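Local coordinates for protein sulfate transporter/antisigma-factor antagonist STAS (Planctomyces limnophilus, PDB 3T6O) that probably acts as an anti-sigma factor antagonist, a STAS-domain protein of the kind that regulates bacterial transcription through partner switching, at residues K50-L55 and V83-S88; L68-W73 and E104-Y109. One frame throughout, in Å; residues are numbered along the deposited sequence.

Interaction 1 of 2, residues K50-L55 and V83-S88; sequences KVLIDL and VFALCS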
ATOM      1  N   LYS A  50       3.688 -21.056 -13.314  1.00 21.42           N
ATOM      2  CA  LYS A  50       2.343 -20.900 -13.775  1.00 20.88           C
ATOM      3  C   LYS A  50       1.425 -21.187 -12.582  1.00 18.82           C
ATOM      4  O   LYS A  50       1.564 -22.240 -11.919  1.00 19.30           O
ATOM      5  CB  LYS A  50       2.105 -21.887 -14.928  1.00 22.03           C
ATOM      6  CG  LYS A  50       2.812 -21.486 -16.217  1.00 25.62           C
ATOM      7  CD  LYS A  50       2.681 -22.514 -17.299  1.00 30.66           C
ATOM      8  CE  LYS A  50       3.305 -21.996 -18.583  1.00 35.42           C
ATOM      9  NZ  LYS A  50       3.109 -22.891 -19.758  1.00 39.46           N
ATOM     10  N   VAL A  51       0.515 -20.254 -12.313  1.00 16.85           N
ATOM     11  CA  VAL A  51      -0.351 -20.278 -11.157  1.00 16.01           C
ATOM     12  C   VAL A  51      -1.798 -20.000 -11.612  1.00 15.97           C
ATOM     13  O   VAL A  51      -2.042 -19.092 -12.396  1.00 17.47           O
ATOM     14  CB  VAL A  51       0.135 -19.223 -10.071  1.00 16.34           C
ATOM     15  CG1 VAL A  51      -0.954 -19.019  -9.011  1.00 16.68           C
ATOM     16  CG2 VAL A  51       1.424 -19.680  -9.427  1.00 15.04           C
ATOM     17  N   LEU A  52      -2.753 -20.755 -11.066  1.00 15.94           N
ATOM     18  CA  LEU A  52      -4.136 -20.622 -11.388  1.00 15.36           C
ATOM     19  C   LEU A  52      -4.876 -20.481 -10.105  1.00 15.74           C
ATOM     20  O   LEU A  52      -4.750 -21.344  -9.243  1.00 17.13           O
ATOM     21  CB  LEU A  52      -4.618 -21.902 -12.102  1.00 15.72           C
ATOM     22  CG  LEU A  52      -6.111 -21.961 -12.474  1.00 16.27           C
ATOM     23  CD1 LEU A  52      -6.487 -20.764 -13.432  1.00 13.84           C
ATOM     24  CD2 LEU A  52      -6.449 -23.341 -13.112  1.00 15.97           C
ATOM     25  N   ILE A  53      -5.686 -19.435  -9.967  1.00 15.79           N
ATOM     26  CA  ILE A  53      -6.484 -19.248  -8.765  1.00 16.43           C
ATOM     27  C   ILE A  53      -7.876 -19.717  -9.145  1.00 17.87           C
ATOM     28  O   ILE A  53      -8.594 -19.059  -9.926  1.00 17.85           O
ATOM     29  CB  ILE A  53      -6.550 -17.773  -8.344  1.00 17.14           C
ATOM     30  CG1 ILE A  53      -5.148 -17.154  -8.379  1.00 17.82           C
ATOM     31  CG2 ILE A  53      -7.226 -17.597  -6.975  1.00 19.33           C
ATOM     32  CD1 ILE A  53      -4.170 -17.772  -7.417  1.00 12.46           C
ATOM     33  N   ASP A  54      -8.264 -20.854  -8.610  1.00 17.27           N
ATOM     34  CA  ASP A  54      -9.551 -21.419  -8.931  1.00 19.21           C
ATOM     35  C   ASP A  54     -10.575 -20.979  -7.886  1.00 19.92           C
ATOM     36  O   ASP A  54     -10.619 -21.523  -6.759  1.00 20.42           O
ATOM     37  CB  ASP A  54      -9.447 -22.928  -9.024  1.00 18.70           C
ATOM     38  CG  ASP A  54     -10.803 -23.618  -9.328  1.00 22.49           C
ATOM     39  OD1 ASP A  54     -11.855 -22.954  -9.455  1.00 21.14           O
ATOM     40  OD2 ASP A  54     -10.780 -24.846  -9.465  1.00 23.68           O
ATOM     41  N   LEU A  55     -11.450 -20.068  -8.314  1.00 19.91           N
ATOM     42  CA  LEU A  55     -12.347 -19.375  -7.401  1.00 20.65           C
ATOM     43  C   LEU A  55     -13.708 -20.033  -7.275  1.00 22.37           C
ATOM     44  O   LEU A  55     -14.643 -19.419  -6.761  1.00 22.33           O
ATOM     45  CB  LEU A  55     -12.438 -17.910  -7.813  1.00 19.86           C
ATOM     46  CG  LEU A  55     -11.156 -17.142  -7.394  1.00 21.46           C
ATOM     47  CD1 LEU A  55     -10.993 -15.776  -8.078  1.00 21.31           C
ATOM     48  CD2 LEU A  55     -11.087 -16.872  -5.850  1.00 19.57           C
ATOM     49  N   VAL A  83       2.774 -17.173 -15.703  1.00 30.37           N
ATOM     50  CA  VAL A  83       1.369 -16.895 -15.956  1.00 26.92           C
ATOM     51  C   VAL A  83       0.668 -16.944 -14.642  1.00 22.84           C
ATOM     52  O   VAL A  83       0.844 -17.887 -13.878  1.00 22.25           O
ATOM     53  CB  VAL A  83       0.669 -17.949 -16.892  1.00 27.54           C
ATOM     54  CG1 VAL A  83      -0.839 -17.659 -17.001  1.00 26.34           C
ATOM     55  CG2 VAL A  83       1.341 -18.047 -18.259  1.00 29.42           C
ATOM     56  N   PHE A  84      -0.145 -15.934 -14.381  1.00 20.02           N
ATOM     57  CA  PHE A  84      -0.947 -15.869 -13.173  1.00 18.05           C
ATOM     58  C   PHE A  84      -2.374 -15.694 -13.676  1.00 17.33           C
ATOM     59  O   PHE A  84      -2.697 -14.638 -14.252  1.00 19.02           O
ATOM     60  CB  PHE A  84      -0.520 -14.660 -12.318  1.00 18.31           C
ATOM     61  CG  PHE A  84      -1.177 -14.610 -10.954  1.00 15.58           C
ATOM     62  CD1 PHE A  84      -2.387 -14.013 -10.789  1.00 16.33           C
ATOM     63  CD2 PHE A  84      -0.529 -15.107  -9.837  1.00 17.13           C
ATOM     64  CE1 PHE A  84      -3.012 -13.959  -9.546  1.00 16.93           C
ATOM     65  CE2 PHE A  84      -1.124 -15.073  -8.597  1.00 15.80           C
ATOM     66  CZ  PHE A  84      -2.380 -14.487  -8.449  1.00 18.24           C
ATOM     67  N   ALA A  85      -3.194 -16.730 -13.519  1.00 16.67           N
ATOM     68  CA  ALA A  85      -4.523 -16.832 -14.149  1.00 15.74           C
ATOM     69  C   ALA A  85      -5.615 -17.073 -13.095  1.00 15.75           C
ATOM     70  O   ALA A  85      -5.377 -17.549 -11.971  1.00 15.27           O
ATOM     71  CB  ALA A  85      -4.530 -17.985 -15.229  1.00 16.09           C
ATOM     72  N   LEU A  86      -6.833 -16.714 -13.449  1.00 17.53           N
ATOM     73  CA  LEU A  86      -7.991 -17.042 -12.621  1.00 17.69           C
ATOM     74  C   LEU A  86      -8.937 -17.959 -13.398  1.00 18.15           C
ATOM     75  O   LEU A  86      -8.887 -18.009 -14.647  1.00 19.52           O
ATOM     76  CB  LEU A  86      -8.726 -15.776 -12.265  1.00 18.26           C
ATOM     77  CG  LEU A  86      -7.965 -14.567 -11.712  1.00 20.51           C
ATOM     78  CD1 LEU A  86      -8.983 -13.432 -11.396  1.00 22.86           C
ATOM     79  CD2 LEU A  86      -7.183 -14.912 -10.491  1.00 14.91           C
ATOM     80  N   CYS A  87      -9.777 -18.695 -12.673  1.00 17.62           N
ATOM     81  CA  CYS A  87     -10.886 -19.412 -13.286  1.00 19.12           C
ATOM     82  C   CYS A  87     -12.043 -19.560 -12.333  1.00 19.78           C
ATOM     83  O   CYS A  87     -11.902 -19.333 -11.150  1.00 17.73           O
ATOM     84  CB  CYS A  87     -10.513 -20.797 -13.844  1.00 19.73           C
ATOM     85  SG  CYS A  87     -10.045 -22.052 -12.616  1.00 19.26           S
ATOM     86  N   SER A  88     -13.202 -19.875 -12.905  1.00 21.22           N
ATOM     87  CA  SER A  88     -14.411 -20.178 -12.142  1.00 23.51           C
ATOM     88  C   SER A  88     -14.820 -19.035 -11.222  1.00 22.73           C
ATOM     89  O   SER A  88     -15.258 -19.242 -10.089  1.00 22.87           O
ATOM     90  CB  SER A  88     -14.244 -21.502 -11.383  1.00 23.91           C
ATOM     91  OG  SER A  88     -14.160 -22.519 -12.355  1.00 27.27           O
TER
HETATM   92  O   HOH W   1     -13.128 -24.900 -11.773  1.00 42.05           O
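Lys50 and Val83 pair at the start of a parallel ladder in the central sheet of the STAS fold, its two strands joined through helix 63-76; side chains alternate between the two faces. Lys50 CG passes Val83 CB at an angle, while its extended chain carries NZ away to the carbonyl of Met119. Val51 grips the partner strand twice, its N donating to Val83 O (2.9 Å) and its O accepting from Ala85 N. Its CG1, anti to the backbone N (chi1 167°), rests 4.0 Å from Phe84 CE2. Leu52 turns to the other face, where CD1 meets Ala85 CB at 3.8 Å and CD2 approaches Cys87 SG. Ile53 continues the alternation: N donates to Ala85 O (2.8 Å), O accepts from Cys87 N, and CB packs 3.6 Å from Leu86 CD2 as the two side chains run alongside each other. Ile53 CG1 also reaches Phe84 CZ, so the ring bridges two residues of strand 50-54; an alanine in place of Phe84 would probably leave Val51 CG1 and Ile53 CG1 facing a gap beneath helix 63-76. Asp54 rests CB and CG against Cys87 SG, and its OD1 takes a hydrogen bond from Glu56 N. Beyond the last rung, Leu55 N to Cys87 O, a water hydrogen-bonded to Ser88 OG (2.7 Å) donates weakly to Asp54 OD1 (3.3 Å).

Interaction 2 of 2, residues L68-W73 and E104-Y109; sequences LLVRGW and EVWPRY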
ATOM      1  N   LEU A  68      -3.812  -9.554  -1.671  1.00 21.37           N
ATOM      2  CA  LEU A  68      -3.027 -10.814  -1.559  1.00 20.41           C
ATOM      3  C   LEU A  68      -2.646 -11.369  -2.917  1.00 19.59           C
ATOM      4  O   LEU A  68      -1.511 -11.757  -3.136  1.00 19.76           O
ATOM      5  CB  LEU A  68      -3.788 -11.891  -0.805  1.00 20.64           C
ATOM      6  CG  LEU A  68      -3.020 -13.213  -0.523  1.00 18.59           C
ATOM      7  CD1 LEU A  68      -1.693 -12.990   0.231  1.00 16.32           C
ATOM      8  CD2 LEU A  68      -3.934 -14.127   0.261  1.00 20.15           C
ATOM      9  N   LEU A  69      -3.613 -11.437  -3.829  1.00 19.61           N
ATOM     10  CA  LEU A  69      -3.366 -11.976  -5.171  1.00 19.01           C
ATOM     11  C   LEU A  69      -2.217 -11.215  -5.884  1.00 19.94           C
ATOM     12  O   LEU A  69      -1.345 -11.820  -6.556  1.00 20.74           O
ATOM     13  CB  LEU A  69      -4.644 -11.974  -5.982  1.00 19.13           C
ATOM     14  CG  LEU A  69      -5.824 -12.949  -5.691  1.00 21.30           C
ATOM     15  CD1 LEU A  69      -6.887 -12.869  -6.792  1.00 19.20           C
ATOM     16  CD2 LEU A  69      -5.387 -14.363  -5.543  1.00 21.00           C
ATOM     17  N   VAL A  70      -2.181  -9.901  -5.666  1.00 20.00           N
ATOM     18  CA  VAL A  70      -1.174  -9.018  -6.273  1.00 20.07           C
ATOM     19  C   VAL A  70       0.196  -9.369  -5.686  1.00 19.72           C
ATOM     20  O   VAL A  70       1.181  -9.397  -6.399  1.00 18.80           O
ATOM     21  CB  VAL A  70      -1.564  -7.539  -6.100  1.00 20.82           C
ATOM     22  CG1 VAL A  70      -0.413  -6.587  -6.395  1.00 21.11           C
ATOM     23  CG2 VAL A  70      -2.817  -7.176  -7.011  1.00 21.34           C
ATOM     24  N   ARG A  71       0.240  -9.694  -4.402  1.00 19.78           N
ATOM     25  CA  ARG A  71       1.495 -10.125  -3.781  1.00 20.68           C
ATOM     26  C   ARG A  71       2.001 -11.407  -4.389  1.00 19.98           C
ATOM     27  O   ARG A  71       3.212 -11.574  -4.580  1.00 23.11           O
ATOM     28  CB  ARG A  71       1.373 -10.288  -2.258  1.00 20.99           C
ATOM     29  CG  ARG A  71       1.056  -9.025  -1.531  1.00 22.87           C
ATOM     30  CD  ARG A  71       0.785  -9.299  -0.047  1.00 25.00           C
ATOM     31  NE  ARG A  71       1.999  -9.694   0.611  1.00 25.11           N
ATOM     32  CZ  ARG A  71       2.092 -10.264   1.812  1.00 28.58           C
ATOM     33  NH1 ARG A  71       1.001 -10.547   2.514  1.00 30.37           N
ATOM     34  NH2 ARG A  71       3.300 -10.532   2.314  1.00 26.80           N
ATOM     35  N   GLY A  72       1.098 -12.328  -4.651  1.00 18.99           N
ATOM     36  CA  GLY A  72       1.442 -13.591  -5.302  1.00 18.75           C
ATOM     37  C   GLY A  72       1.933 -13.310  -6.707  1.00 19.12           C
ATOM     38  O   GLY A  72       2.994 -13.771  -7.117  1.00 19.98           O
ATOM     39  N   TRP A  73       1.167 -12.519  -7.434  1.00 18.62           N
ATOM     40  CA  TRP A  73       1.524 -12.207  -8.808  1.00 19.21           C
ATOM     41  C   TRP A  73       2.899 -11.552  -8.927  1.00 20.99           C
ATOM     42  O   TRP A  73       3.659 -11.901  -9.828  1.00 19.64           O
ATOM     43  CB  TRP A  73       0.409 -11.367  -9.466  1.00 19.63           C
ATOM     44  CG  TRP A  73       0.804 -10.719 -10.756  1.00 22.03           C
ATOM     45  CD1 TRP A  73       0.988 -11.317 -11.975  1.00 23.21           C
ATOM     46  CD2 TRP A  73       1.053  -9.340 -10.941  1.00 25.97           C
ATOM     47  NE1 TRP A  73       1.340 -10.383 -12.911  1.00 27.37           N
ATOM     48  CE2 TRP A  73       1.410  -9.158 -12.298  1.00 29.43           C
ATOM     49  CE3 TRP A  73       1.066  -8.242 -10.079  1.00 29.05           C
ATOM     50  CZ2 TRP A  73       1.756  -7.914 -12.814  1.00 31.89           C
ATOM     51  CZ3 TRP A  73       1.404  -6.990 -10.594  1.00 33.40           C
ATOM     52  CH2 TRP A  73       1.735  -6.836 -11.951  1.00 35.04           C
ATOM     53  N   GLU A 104      -6.537  -7.265 -15.736  1.00 34.66           N
ATOM     54  CA  GLU A 104      -6.321  -7.205 -17.162  1.00 37.26           C
ATOM     55  C   GLU A 104      -5.036  -7.882 -17.543  1.00 36.20           C
ATOM     56  O   GLU A 104      -4.858  -8.199 -18.697  1.00 37.70           O
ATOM     57  CB  GLU A 104      -6.282  -5.765 -17.649  1.00 41.52           C
ATOM     58  CG  GLU A 104      -7.602  -4.998 -17.511  1.00 46.08           C
ATOM     59  CD  GLU A 104      -8.615  -5.431 -18.547  1.00 53.28           C
ATOM     60  OE1 GLU A 104      -8.381  -5.168 -19.754  1.00 58.18           O
ATOM     61  OE2 GLU A 104      -9.637  -6.036 -18.148  1.00 55.54           O
ATOM     62  N   VAL A 105      -4.135  -8.133 -16.598  1.00 33.86           N
ATOM     63  CA  VAL A 105      -2.945  -8.913 -16.898  1.00 33.42           C
ATOM     64  C   VAL A 105      -3.043 -10.361 -16.402  1.00 31.24           C
ATOM     65  O   VAL A 105      -2.110 -11.116 -16.505  1.00 31.61           O
ATOM     66  CB  VAL A 105      -1.647  -8.194 -16.384  1.00 34.75           C
ATOM     67  CG1 VAL A 105      -1.732  -6.692 -16.663  1.00 38.02           C
ATOM     68  CG2 VAL A 105      -1.410  -8.410 -14.927  1.00 31.35           C
ATOM     69  N   TRP A 106      -4.178 -10.756 -15.833  1.00 29.41           N
ATOM     70  CA  TRP A 106      -4.377 -12.140 -15.395  1.00 26.18           C
ATOM     71  C   TRP A 106      -5.424 -12.791 -16.342  1.00 26.12           C
ATOM     72  O   TRP A 106      -6.599 -12.375 -16.363  1.00 25.41           O
ATOM     73  CB  TRP A 106      -4.907 -12.164 -13.973  1.00 24.88           C
ATOM     74  CG  TRP A 106      -4.061 -11.502 -12.961  1.00 23.27           C
ATOM     75  CD1 TRP A 106      -2.718 -11.264 -13.021  1.00 25.12           C
ATOM     76  CD2 TRP A 106      -4.490 -11.036 -11.703  1.00 21.44           C
ATOM     77  NE1 TRP A 106      -2.290 -10.667 -11.872  1.00 24.80           N
ATOM     78  CE2 TRP A 106      -3.363 -10.527 -11.038  1.00 24.02           C
ATOM     79  CE3 TRP A 106      -5.725 -11.003 -11.063  1.00 21.39           C
ATOM     80  CZ2 TRP A 106      -3.446  -9.948  -9.786  1.00 24.15           C
ATOM     81  CZ3 TRP A 106      -5.812 -10.456  -9.824  1.00 22.53           C
ATOM     82  CH2 TRP A 106      -4.679  -9.928  -9.188  1.00 24.08           C
ATOM     83  N   PRO A 107      -4.989 -13.712 -17.199  1.00 26.05           N
ATOM     84  CA  PRO A 107      -5.997 -14.342 -18.058  1.00 25.87           C
ATOM     85  C   PRO A 107      -7.036 -15.025 -17.193  1.00 24.11           C
ATOM     86  O   PRO A 107      -6.689 -15.635 -16.173  1.00 22.12           O
ATOM     87  CB  PRO A 107      -5.197 -15.348 -18.860  1.00 26.53           C
ATOM     88  CG  PRO A 107      -3.842 -15.332 -18.325  1.00 25.92           C
ATOM     89  CD  PRO A 107      -3.629 -14.146 -17.539  1.00 26.44           C
ATOM     90  N   ARG A 108      -8.304 -14.849 -17.547  1.00 23.62           N
ATOM     91  CA  ARG A 108      -9.377 -15.516 -16.855  1.00 22.54           C
ATOM     92  C   ARG A 108     -10.126 -16.528 -17.769  1.00 22.60           C
ATOM     93  O   ARG A 108     -10.417 -16.237 -18.928  1.00 22.25           O
ATOM     94  CB  ARG A 108     -10.317 -14.490 -16.282  1.00 22.72           C
ATOM     95  CG  ARG A 108     -11.542 -15.107 -15.592  1.00 24.57           C
ATOM     96  CD  ARG A 108     -12.241 -14.041 -14.772  1.00 26.74           C
ATOM     97  NE  ARG A 108     -12.870 -13.043 -15.614  1.00 31.82           N
ATOM     98  CZ  ARG A 108     -14.056 -13.166 -16.198  1.00 34.92           C
ATOM     99  NH1 ARG A 108     -14.772 -14.298 -16.105  1.00 35.83           N
ATOM    100  NH2 ARG A 108     -14.514 -12.143 -16.916  1.00 39.28           N
ATOM    101  N   TYR A 109     -10.443 -17.685 -17.202  1.00 21.07           N
ATOM    102  CA  TYR A 109     -11.067 -18.823 -17.925  1.00 23.07           C
ATOM    103  C   TYR A 109     -12.299 -19.331 -17.174  1.00 22.96           C
ATOM    104  O   TYR A 109     -12.419 -19.154 -15.959  1.00 22.39           O
ATOM    105  CB  TYR A 109     -10.071 -19.975 -18.088  1.00 22.24           C
ATOM    106  CG  TYR A 109      -8.832 -19.596 -18.848  1.00 23.30           C
ATOM    107  CD1 TYR A 109      -8.816 -19.559 -20.224  1.00 27.45           C
ATOM    108  CD2 TYR A 109      -7.687 -19.235 -18.180  1.00 24.90           C
ATOM    109  CE1 TYR A 109      -7.660 -19.167 -20.924  1.00 29.06           C
ATOM    110  CE2 TYR A 109      -6.545 -18.862 -18.852  1.00 24.79           C
ATOM    111  CZ  TYR A 109      -6.535 -18.821 -20.200  1.00 26.93           C
ATOM    112  OH  TYR A 109      -5.359 -18.473 -20.823  1.00 30.90           O
TER
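Trp73 and Trp106 meet as a T-shaped pair, an example of how a loop can be anchored to a helix by aromatic packing with no hydrogen bond between them. The edge of Trp106 points at one face of Trp73: the five-membered rings have centroids 4.6 Å apart and planes at 67°. Closest is Trp106 NE1, 3.3 Å from Trp73 CG and displaced toward the rim of the indole. With CG anti to the backbone N (chi1 166°), Trp73 presents this face to the incoming edge. The far end of Trp106 reaches back along the helix, its CH2 lying 3.8 Å from Leu69 CB and 4.0 Å from Val70 CG2, the valine methyl meeting the edge of the ring. Packing thins toward Val105, which adds a single methyl, CG2, 3.8 Å from Trp73 CZ2. Here the contact is no longer closed by its own chain: Val105 of a second subunit packs on Trp73, and Glu104, exposed on the short 3-10 turn that precedes Trp106, forms a salt bridge with Lys74 of that subunit. On the inner side, Trp106 also meets Phe84 and Leu86 of strand 83-87, so its indole is wedged between helix 63-76 and the sheet, just before the chain enters edge strand 108-109.

In the fold
Both contacts are buried, but interaction 1 lies within the sheet of one chain, whereas interaction 2, between sheet and helix, reaches the subunit interface. Backbone hydrogen bonds dominate the first, with side chains packing on both faces; the second is aromatic and aliphatic packing alone. They meet at strand 83-87, which pairs with 50-54 on one side and 108-109 on the other. Leu86, while paired with strand 50-54 through its neighbours, probably accepts a hydrogen bond from Tyr109 N (3.0 Å to Leu86 O) and donates one to Pro107 O, tying 104-109 onto the sheet. No other chain touches 50-55 or 83-88, whereas 68-73 and 104-109 both contact neighbouring subunits.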